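Local coordinates for protein alpha-rhamnosidase (Dictyoglomus thermophilum, PDB 6I60) that probably hydrolyses terminal non-reducing alpha-L-rhamnose residues from alpha-L-rhamnosides, as a bacterial glycoside hydrolase, at residues A[318-321]-A[322-325]; A[731-735]-A[736-740]; A[762-765]-A[766-770]. One frame throughout, in Å; residues are numbered along the deposited sequence.

Contact 1 (A[318-321]-A[322-325]); sequences DFDD and STWE
Phe-319 and Trp-324 make the aromatic part of this local contact, five residues apart in a surface loop. CE1 of Phe-319 comes to 3.5 Å from CZ2 of Trp-324. CZ2 meets the phenyl group at its edge, near the ring plane. The centroids of the phenyl and the six-membered indole ring are 5.7 Å apart, with their planes at 65°. The rings meet obliquely, and the two side chains cross at about a right angle. CG of Trp-324 is anti to its own carbonyl carbon (chi1 -68°), which turns the indole back along the chain toward Phe-319.

Asp-320 is the centre of an inverse gamma turn. The turn bends the chain between Phe-319 and Asp-321, in the loop leading to strand 325-329 of the N-terminal rhamnosidase domain.

The polar approaches are looser. OD1 of Asp-321 stands over one face of the indole, near the rim, 4.1 Å from CE3 of Trp-324. The carboxylate plane is 84° from the ring plane. OD2 of Asp-321 has a weak hydrogen bond to Ser-182 and a long, weak ion pair with Arg-180. OD2 of Asp-320 lies 4.1 Å from CB of Ser-322, a loose approach. Arg-180 of strand 171-184 packs on both aromatic side chains, and Lys-288 hydrogen-bonds to the carbonyl of Trp-324.

Contact 2 (A[731-735]-A[736-740]); sequences NLVPE and DKVQD
The carboxylate of Asp-736 sets one oxygen, OD2, against the proline ring, 3.6 Å from CB of Pro-734. CG of Asp-736 lies between its backbone N and carbonyl carbon (chi1 51°), which folds the carboxylate back to that ring. A second flat group is the carbonyl of Pro-734. Lys-737 N donates to Pro-734 O at 2.8 Å, from above the carbonyl plane and 50° out of it. This bond closes a type I beta turn over Pro-734 to Lys-737, with Glu-735 and Asp-736 at its corners. The two corner acids are like charges, and OE1 of Glu-735 is 5.0 Å from OD2 of Asp-736. Lys-737 is also the N-cap residue of the helix that follows. The apolar side of the turn is made by two valines, with CB of Val-733 at 3.8 Å from CG2 of Val-738. CG1 of Val-733 also reaches CB of Lys-737, 4.0 Å away. The turn lies in the loop between helix 722-729 and helix 738-750. Leu-728 of the earlier helix packs on both valines, Asn-669 of helix 651-672 touches Pro-734, and Tyr-678 of strand 677-678 lies against Val-733 and Pro-734.

Contact 3 (A[762-765]-A[766-770]); sequences VATR and YIFDV
Arg-765 lays its aliphatic part over one face of the Tyr-766 ring, within helix 761-773 of the six-hairpin glycosidase domain, an (alpha/alpha)6 barrel in this family. The contact is CH-pi: CD of Arg-765 is 3.8 Å from the centroid of the Tyr-766 ring. The guanidinium continues past the rim at 21° to the ring plane, with NH1 of Arg-765 at 3.7 Å from CD1 of Tyr-766. CG of Tyr-766 is anti to its carbonyl carbon (chi1 -55°), and this carries the ring back along the helix to Val-762. There CE2 of Tyr-766 meets CG1 of Val-762 at 4.1 Å. Two residues further along, CG2 of Thr-764 lies beside CE2 of Phe-768. The helix is kinked where the N of Tyr-766 and of Asp-769 lacks its bond to the turn before. Tyr-766 N bonds three residues back instead, to Ala-763 O at 3.1 Å.

Residues outside the segments hold the polar ends. NH2 of Arg-765 makes a salt bridge to Glu-515 and a hydrogen bond to Tyr-571. OD1 of Asp-769 pairs with Arg-832, and Tyr-766 OH hydrogen-bonds to Tyr-633. With an alanine here instead of Tyr-766, the Tyr-633 hydroxyl is likely to lose this partner and CD of Arg-765 the ring face it lies on. Arg-765 and Asp-769 form a long salt bridge. A water in the guanidinium plane also spans them, held weakly by Arg-765 NH1 and donating to Asp-769 OD2 at 2.9 Å.

Contacts 2 and 3 belong to the six-hairpin glycosidase domain. Their centres are about 17 Å apart and their nearest atoms about 7 Å, so they do not touch. Helix 722-729 links them: Leu-728 packs on contact 2, and Tyr-729 meets Arg-765 and Tyr-766 of contact 3. Contact 2 is a turn at the surface, whereas contact 3 is buried. Contact 1 lies in the N-terminal rhamnosidase domain, across the chain's centre from both, with centres about 78 Å from contact 2 and 63 Å from contact 3. A bound 2-(2-ethoxyethoxy)ethanol lies against Tyr-656, Glu-659 and Leu-660 of helix 651-672, the helix that also touches contact 2.

Contact 1 (A[318-321]-A[322-325])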
ATOM      1  N   ASP A 318     -24.768 -12.823  31.303  1.00 85.01           N
ATOM      2  CA  ASP A 318     -25.230 -12.584  32.668  1.00 88.12           C
ATOM      3  C   ASP A 318     -24.293 -11.583  33.333  1.00 85.43           C
ATOM      4  O   ASP A 318     -23.288 -11.945  33.944  1.00 93.29           O
ATOM      5  CB  ASP A 318     -25.302 -13.892  33.446  1.00 84.38           C
ATOM      6  CG  ASP A 318     -26.350 -14.836  32.893  1.00 88.07           C
ATOM      7  OD1 ASP A 318     -25.972 -15.891  32.339  1.00 78.97           O
ATOM      8  OD2 ASP A 318     -27.554 -14.520  33.005  1.00 91.37           O
ATOM      9  N   PHE A 319     -24.630 -10.300  33.208  1.00 73.95           N
ATOM     10  CA  PHE A 319     -23.844  -9.235  33.814  1.00 79.72           C
ATOM     11  C   PHE A 319     -24.777  -8.104  34.217  1.00 81.44           C
ATOM     12  O   PHE A 319     -25.710  -7.769  33.482  1.00 80.58           O
ATOM     13  CB  PHE A 319     -22.763  -8.717  32.856  1.00 82.22           C
ATOM     14  CG  PHE A 319     -22.001  -7.530  33.383  1.00 77.67           C
ATOM     15  CD1 PHE A 319     -22.169  -6.276  32.820  1.00 76.14           C
ATOM     16  CD2 PHE A 319     -21.119  -7.670  34.443  1.00 73.04           C
ATOM     17  CE1 PHE A 319     -21.471  -5.183  33.302  1.00 75.93           C
ATOM     18  CE2 PHE A 319     -20.417  -6.583  34.928  1.00 71.44           C
ATOM     19  CZ  PHE A 319     -20.594  -5.338  34.358  1.00 76.18           C
ATOM     20  N   ASP A 320     -24.517  -7.522  35.388  1.00 83.01           N
ATOM     21  CA  ASP A 320     -25.321  -6.414  35.889  1.00 85.23           C
ATOM     22  C   ASP A 320     -25.184  -5.200  34.979  1.00 84.68           C
ATOM     23  O   ASP A 320     -24.357  -4.317  35.229  1.00 86.39           O
ATOM     24  CB  ASP A 320     -24.913  -6.057  37.319  1.00 93.92           C
ATOM     25  CG  ASP A 320     -26.078  -5.554  38.148  1.00 87.78           C
ATOM     26  OD1 ASP A 320     -27.019  -6.339  38.389  1.00 71.86           O
ATOM     27  OD2 ASP A 320     -26.051  -4.372  38.556  1.00 93.25           O
ATOM     28  N   ASP A 321     -25.998  -5.149  33.924  1.00 87.50           N
ATOM     29  CA  ASP A 321     -25.910  -4.072  32.947  1.00 86.49           C
ATOM     30  C   ASP A 321     -26.369  -2.729  33.497  1.00 83.58           C
ATOM     31  O   ASP A 321     -26.184  -1.712  32.822  1.00 75.41           O
ATOM     32  CB  ASP A 321     -26.727  -4.426  31.704  1.00 80.71           C
ATOM     33  CG  ASP A 321     -26.306  -3.630  30.487  1.00 85.49           C
ATOM     34  OD1 ASP A 321     -25.304  -2.890  30.583  1.00 79.71           O
ATOM     35  OD2 ASP A 321     -26.977  -3.742  29.438  1.00 89.01           O
ATOM     36  N   SER A 322     -26.953  -2.693  34.696  1.00 88.68           N
ATOM     37  CA  SER A 322     -27.382  -1.433  35.287  1.00 89.00           C
ATOM     38  C   SER A 322     -26.178  -0.609  35.726  1.00 89.20           C
ATOM     39  O   SER A 322     -25.141  -0.620  35.055  1.00 90.45           O
ATOM     40  CB  SER A 322     -28.321  -1.679  36.469  1.00 86.14           C
ATOM     41  OG  SER A 322     -29.258  -0.624  36.590  1.00 89.27           O
ATOM     42  N   THR A 323     -26.313   0.122  36.839  1.00 80.07           N
ATOM     43  CA  THR A 323     -25.304   1.023  37.411  1.00 83.86           C
ATOM     44  C   THR A 323     -24.476   1.813  36.393  1.00 82.52           C
ATOM     45  O   THR A 323     -23.557   2.543  36.778  1.00 79.82           O
ATOM     46  CB  THR A 323     -24.354   0.257  38.353  1.00 89.11           C
ATOM     47  OG1 THR A 323     -23.412   1.176  38.925  1.00 97.57           O
ATOM     48  CG2 THR A 323     -23.578  -0.846  37.637  1.00 87.75           C
ATOM     49  N   TRP A 324     -24.797   1.695  35.107  1.00 85.61           N
ATOM     50  CA  TRP A 324     -24.115   2.408  34.040  1.00 80.52           C
ATOM     51  C   TRP A 324     -25.011   3.523  33.520  1.00 78.93           C
ATOM     52  O   TRP A 324     -26.240   3.408  33.527  1.00 80.08           O
ATOM     53  CB  TRP A 324     -23.750   1.472  32.880  1.00 78.60           C
ATOM     54  CG  TRP A 324     -22.694   0.444  33.185  1.00 82.80           C
ATOM     55  CD1 TRP A 324     -22.237   0.069  34.416  1.00 83.27           C
ATOM     56  CD2 TRP A 324     -21.968  -0.347  32.231  1.00 80.77           C
ATOM     57  NE1 TRP A 324     -21.273  -0.902  34.288  1.00 84.46           N
ATOM     58  CE2 TRP A 324     -21.090  -1.176  32.958  1.00 80.89           C
ATOM     59  CE3 TRP A 324     -21.976  -0.433  30.834  1.00 78.30           C
ATOM     60  CZ2 TRP A 324     -20.228  -2.078  32.335  1.00 80.90           C
ATOM     61  CZ3 TRP A 324     -21.119  -1.330  30.219  1.00 70.25           C
ATOM     62  CH2 TRP A 324     -20.259  -2.140  30.968  1.00 74.32           C
ATOM     63  N   GLU A 325     -24.387   4.605  33.067  1.00 76.39           N
ATOM     64  CA  GLU A 325     -25.131   5.673  32.418  1.00 69.88           C
ATOM     65  C   GLU A 325     -25.521   5.255  31.007  1.00 67.21           C
ATOM     66  O   GLU A 325     -24.846   4.446  30.366  1.00 73.40           O
ATOM     67  CB  GLU A 325     -24.308   6.963  32.380  1.00 66.41           C
ATOM     68  CG  GLU A 325     -22.900   6.798  31.825  1.00 80.68           C
ATOM     69  CD  GLU A 325     -22.369   8.069  31.185  1.00 82.50           C
ATOM     70  OE1 GLU A 325     -22.923   8.492  30.148  1.00 78.09           O
ATOM     71  OE2 GLU A 325     -21.395   8.646  31.717  1.00 84.12           O
TER

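Contact 2 (A[731-735]-A[736-740])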
ATOM      1  N   ASN A 731      11.797  12.212 -22.521  1.00 58.15           N
ATOM      2  CA  ASN A 731      12.325  12.457 -23.864  1.00 63.54           C
ATOM      3  C   ASN A 731      11.845  13.803 -24.413  1.00 58.08           C
ATOM      4  O   ASN A 731      11.254  13.899 -25.491  1.00 58.97           O
ATOM      5  CB  ASN A 731      11.967  11.304 -24.808  1.00 60.99           C
ATOM      6  CG  ASN A 731      12.831  10.078 -24.577  1.00 77.28           C
ATOM      7  OD1 ASN A 731      12.637   9.039 -25.209  1.00 77.13           O
ATOM      8  ND2 ASN A 731      13.793  10.193 -23.665  1.00 73.96           N
ATOM      9  N   LEU A 732      12.114  14.851 -23.638  1.00 56.35           N
ATOM     10  CA  LEU A 732      11.878  16.221 -24.068  1.00 54.51           C
ATOM     11  C   LEU A 732      13.084  16.832 -24.767  1.00 58.78           C
ATOM     12  O   LEU A 732      12.977  17.946 -25.292  1.00 62.44           O
ATOM     13  CB  LEU A 732      11.494  17.093 -22.868  1.00 56.95           C
ATOM     14  CG  LEU A 732      10.424  16.525 -21.938  1.00 53.14           C
ATOM     15  CD1 LEU A 732      10.407  17.271 -20.612  1.00 47.00           C
ATOM     16  CD2 LEU A 732       9.073  16.597 -22.616  1.00 58.62           C
ATOM     17  N   VAL A 733      14.213  16.138 -24.783  1.00 58.37           N
ATOM     18  CA  VAL A 733      15.433  16.674 -25.392  1.00 60.50           C
ATOM     19  C   VAL A 733      15.307  16.580 -26.909  1.00 61.57           C
ATOM     20  O   VAL A 733      14.906  15.523 -27.425  1.00 56.55           O
ATOM     21  CB  VAL A 733      16.659  15.912 -24.896  1.00 56.61           C
ATOM     22  CG1 VAL A 733      17.929  16.689 -25.205  1.00 53.44           C
ATOM     23  CG2 VAL A 733      16.546  15.630 -23.401  1.00 48.02           C
ATOM     24  N   PRO A 734      15.614  17.647 -27.648  1.00 59.96           N
ATOM     25  CA  PRO A 734      15.640  17.543 -29.110  1.00 56.33           C
ATOM     26  C   PRO A 734      16.653  16.503 -29.563  1.00 62.65           C
ATOM     27  O   PRO A 734      17.694  16.300 -28.935  1.00 64.02           O
ATOM     28  CB  PRO A 734      16.041  18.952 -29.560  1.00 61.10           C
ATOM     29  CG  PRO A 734      15.633  19.839 -28.427  1.00 52.00           C
ATOM     30  CD  PRO A 734      15.840  19.026 -27.184  1.00 57.92           C
ATOM     31  N   GLU A 735      16.331  15.842 -30.678  1.00 69.97           N
ATOM     32  CA  GLU A 735      17.158  14.743 -31.171  1.00 69.64           C
ATOM     33  C   GLU A 735      18.581  15.192 -31.481  1.00 67.09           C
ATOM     34  O   GLU A 735      19.517  14.389 -31.391  1.00 59.10           O
ATOM     35  CB  GLU A 735      16.511  14.127 -32.413  1.00 73.19           C
ATOM     36  CG  GLU A 735      15.961  15.153 -33.403  1.00 81.47           C
ATOM     37  CD  GLU A 735      14.532  15.582 -33.090  1.00 89.73           C
ATOM     38  OE1 GLU A 735      14.181  15.683 -31.894  1.00 76.01           O
ATOM     39  OE2 GLU A 735      13.761  15.823 -34.044  1.00103.88           O
ATOM     40  N   ASP A 736      18.767  16.459 -31.846  1.00 73.51           N
ATOM     41  CA  ASP A 736      20.094  16.994 -32.124  1.00 72.46           C
ATOM     42  C   ASP A 736      20.870  17.346 -30.863  1.00 73.94           C
ATOM     43  O   ASP A 736      21.984  17.873 -30.967  1.00 77.00           O
ATOM     44  CB  ASP A 736      19.984  18.232 -33.022  1.00 73.10           C
ATOM     45  CG  ASP A 736      18.998  19.259 -32.486  1.00 81.63           C
ATOM     46  OD1 ASP A 736      19.444  20.254 -31.874  1.00 78.74           O
ATOM     47  OD2 ASP A 736      17.778  19.074 -32.680  1.00 81.21           O
ATOM     48  N   LYS A 737      20.318  17.070 -29.678  1.00 69.11           N
ATOM     49  CA  LYS A 737      20.956  17.441 -28.425  1.00 62.58           C
ATOM     50  C   LYS A 737      21.002  16.316 -27.401  1.00 62.60           C
ATOM     51  O   LYS A 737      21.574  16.512 -26.323  1.00 66.96           O
ATOM     52  CB  LYS A 737      20.243  18.652 -27.800  1.00 58.34           C
ATOM     53  CG  LYS A 737      20.274  19.909 -28.655  1.00 66.65           C
ATOM     54  CD  LYS A 737      21.412  20.827 -28.240  1.00 67.61           C
ATOM     55  CE  LYS A 737      21.673  21.902 -29.284  1.00 75.05           C
ATOM     56  NZ  LYS A 737      21.336  23.260 -28.778  1.00 73.38           N
ATOM     57  N   VAL A 738      20.427  15.148 -27.701  1.00 67.04           N
ATOM     58  CA  VAL A 738      20.363  14.077 -26.709  1.00 61.83           C
ATOM     59  C   VAL A 738      21.759  13.570 -26.369  1.00 59.87           C
ATOM     60  O   VAL A 738      22.073  13.323 -25.199  1.00 60.53           O
ATOM     61  CB  VAL A 738      19.451  12.940 -27.206  1.00 60.92           C
ATOM     62  CG1 VAL A 738      19.372  11.830 -26.169  1.00 61.38           C
ATOM     63  CG2 VAL A 738      18.067  13.472 -27.518  1.00 63.15           C
ATOM     64  N   GLN A 739      22.619  13.415 -27.378  1.00 63.23           N
ATOM     65  CA  GLN A 739      23.958  12.889 -27.127  1.00 65.91           C
ATOM     66  C   GLN A 739      24.783  13.832 -26.263  1.00 63.72           C
ATOM     67  O   GLN A 739      25.633  13.379 -25.488  1.00 67.34           O
ATOM     68  CB  GLN A 739      24.675  12.620 -28.451  1.00 68.00           C
ATOM     69  CG  GLN A 739      24.411  11.242 -29.033  1.00 70.88           C
ATOM     70  CD  GLN A 739      24.336  10.166 -27.969  1.00 74.89           C
ATOM     71  OE1 GLN A 739      23.263   9.634 -27.684  1.00 69.79           O
ATOM     72  NE2 GLN A 739      25.479   9.842 -27.375  1.00 82.95           N
ATOM     73  N   ASP A 740      24.546  15.139 -26.373  1.00 63.60           N
ATOM     74  CA  ASP A 740      25.319  16.096 -25.589  1.00 60.15           C
ATOM     75  C   ASP A 740      24.741  16.272 -24.190  1.00 60.61           C
ATOM     76  O   ASP A 740      25.493  16.415 -23.220  1.00 56.65           O
ATOM     77  CB  ASP A 740      25.381  17.435 -26.322  1.00 63.58           C
ATOM     78  CG  ASP A 740      25.768  17.278 -27.782  1.00 78.91           C
ATOM     79  OD1 ASP A 740      26.965  17.445 -28.101  1.00 67.81           O
ATOM     80  OD2 ASP A 740      24.876  16.981 -28.608  1.00 71.78           O
TER

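Contact 3 (A[762-765]-A[766-770])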
ATOM      1  N   VAL A 762      12.614  12.861  -6.231  1.00 55.31           N
ATOM      2  CA  VAL A 762      11.963  12.860  -7.539  1.00 51.21           C
ATOM      3  C   VAL A 762      12.891  12.281  -8.599  1.00 46.64           C
ATOM      4  O   VAL A 762      12.527  11.346  -9.321  1.00 45.74           O
ATOM      5  CB  VAL A 762      11.503  14.282  -7.913  1.00 46.88           C
ATOM      6  CG1 VAL A 762      11.217  14.370  -9.405  1.00 44.12           C
ATOM      7  CG2 VAL A 762      10.277  14.681  -7.100  1.00 46.01           C
ATOM      8  N   ALA A 763      14.102  12.827  -8.709  1.00 47.60           N
ATOM      9  CA  ALA A 763      15.014  12.417  -9.769  1.00 48.10           C
ATOM     10  C   ALA A 763      15.652  11.058  -9.513  1.00 52.61           C
ATOM     11  O   ALA A 763      16.077  10.402 -10.471  1.00 54.94           O
ATOM     12  CB  ALA A 763      16.101  13.474  -9.965  1.00 50.44           C
ATOM     13  N   THR A 764      15.732  10.616  -8.253  1.00 49.57           N
ATOM     14  CA  THR A 764      16.246   9.277  -7.983  1.00 48.76           C
ATOM     15  C   THR A 764      15.338   8.208  -8.573  1.00 47.20           C
ATOM     16  O   THR A 764      15.811   7.134  -8.961  1.00 49.18           O
ATOM     17  CB  THR A 764      16.409   9.056  -6.479  1.00 44.63           C
ATOM     18  OG1 THR A 764      17.074  10.182  -5.897  1.00 45.72           O
ATOM     19  CG2 THR A 764      17.225   7.801  -6.206  1.00 39.06           C
ATOM     20  N   ARG A 765      14.035   8.488  -8.654  1.00 44.85           N
ATOM     21  CA  ARG A 765      13.091   7.544  -9.238  1.00 47.15           C
ATOM     22  C   ARG A 765      13.292   7.371 -10.740  1.00 49.87           C
ATOM     23  O   ARG A 765      12.894   6.338 -11.292  1.00 46.30           O
ATOM     24  CB  ARG A 765      11.659   8.003  -8.943  1.00 48.88           C
ATOM     25  CG  ARG A 765      10.579   6.988  -9.283  1.00 51.70           C
ATOM     26  CD  ARG A 765       9.660   7.515 -10.371  1.00 49.88           C
ATOM     27  NE  ARG A 765       8.779   6.481 -10.906  1.00 49.14           N
ATOM     28  CZ  ARG A 765       9.098   5.673 -11.912  1.00 48.63           C
ATOM     29  NH1 ARG A 765      10.286   5.772 -12.493  1.00 44.48           N
ATOM     30  NH2 ARG A 765       8.230   4.764 -12.335  1.00 50.18           N
ATOM     31  N   TYR A 766      13.913   8.344 -11.413  1.00 45.18           N
ATOM     32  CA  TYR A 766      14.074   8.295 -12.859  1.00 47.22           C
ATOM     33  C   TYR A 766      15.510   8.100 -13.324  1.00 51.28           C
ATOM     34  O   TYR A 766      15.714   7.718 -14.480  1.00 52.07           O
ATOM     35  CB  TYR A 766      13.534   9.583 -13.504  1.00 50.65           C
ATOM     36  CG  TYR A 766      12.102   9.917 -13.151  1.00 52.10           C
ATOM     37  CD1 TYR A 766      11.047   9.163 -13.651  1.00 49.05           C
ATOM     38  CD2 TYR A 766      11.803  10.993 -12.325  1.00 49.69           C
ATOM     39  CE1 TYR A 766       9.735   9.469 -13.335  1.00 46.90           C
ATOM     40  CE2 TYR A 766      10.494  11.308 -12.003  1.00 48.72           C
ATOM     41  CZ  TYR A 766       9.465  10.543 -12.509  1.00 49.74           C
ATOM     42  OH  TYR A 766       8.162  10.851 -12.192  1.00 48.56           O
ATOM     43  N   ILE A 767      16.502   8.346 -12.464  1.00 48.25           N
ATOM     44  CA  ILE A 767      17.887   8.380 -12.928  1.00 46.53           C
ATOM     45  C   ILE A 767      18.358   6.992 -13.351  1.00 50.69           C
ATOM     46  O   ILE A 767      19.079   6.848 -14.345  1.00 57.16           O
ATOM     47  CB  ILE A 767      18.801   8.986 -11.847  1.00 46.86           C
ATOM     48  CG1 ILE A 767      20.253   9.012 -12.330  1.00 48.48           C
ATOM     49  CG2 ILE A 767      18.678   8.220 -10.540  1.00 53.13           C
ATOM     50  CD1 ILE A 767      21.042  10.200 -11.827  1.00 49.08           C
ATOM     51  N   PHE A 768      17.957   5.948 -12.620  1.00 45.58           N
ATOM     52  CA  PHE A 768      18.427   4.607 -12.953  1.00 45.76           C
ATOM     53  C   PHE A 768      17.844   4.128 -14.276  1.00 51.90           C
ATOM     54  O   PHE A 768      18.535   3.470 -15.063  1.00 48.80           O
ATOM     55  CB  PHE A 768      18.080   3.632 -11.829  1.00 50.29           C
ATOM     56  CG  PHE A 768      18.795   3.916 -10.545  1.00 43.47           C
ATOM     57  CD1 PHE A 768      20.105   3.510 -10.365  1.00 47.39           C
ATOM     58  CD2 PHE A 768      18.162   4.597  -9.522  1.00 48.61           C
ATOM     59  CE1 PHE A 768      20.770   3.774  -9.184  1.00 51.94           C
ATOM     60  CE2 PHE A 768      18.820   4.864  -8.338  1.00 49.31           C
ATOM     61  CZ  PHE A 768      20.126   4.452  -8.169  1.00 50.05           C
ATOM     62  N   ASP A 769      16.575   4.451 -14.540  1.00 54.92           N
ATOM     63  CA  ASP A 769      15.959   4.057 -15.801  1.00 52.89           C
ATOM     64  C   ASP A 769      16.510   4.857 -16.976  1.00 47.95           C
ATOM     65  O   ASP A 769      16.574   4.342 -18.097  1.00 45.39           O
ATOM     66  CB  ASP A 769      14.441   4.215 -15.715  1.00 53.51           C
ATOM     67  CG  ASP A 769      13.795   3.161 -14.834  1.00 62.13           C
ATOM     68  OD1 ASP A 769      14.156   1.972 -14.962  1.00 59.76           O
ATOM     69  OD2 ASP A 769      12.920   3.520 -14.016  1.00 66.39           O
ATOM     70  N   VAL A 770      16.912   6.109 -16.744  1.00 46.68           N
ATOM     71  CA  VAL A 770      17.444   6.929 -17.828  1.00 53.66           C
ATOM     72  C   VAL A 770      18.767   6.358 -18.327  1.00 54.67           C
ATOM     73  O   VAL A 770      18.971   6.189 -19.535  1.00 57.87           O
ATOM     74  CB  VAL A 770      17.593   8.394 -17.376  1.00 56.31           C
ATOM     75  CG1 VAL A 770      18.603   9.121 -18.252  1.00 52.59           C
ATOM     76  CG2 VAL A 770      16.248   9.106 -17.418  1.00 47.27           C
TER
HETATM   77  O   HOH W   1      10.178   3.555 -15.002  1.00 49.04           O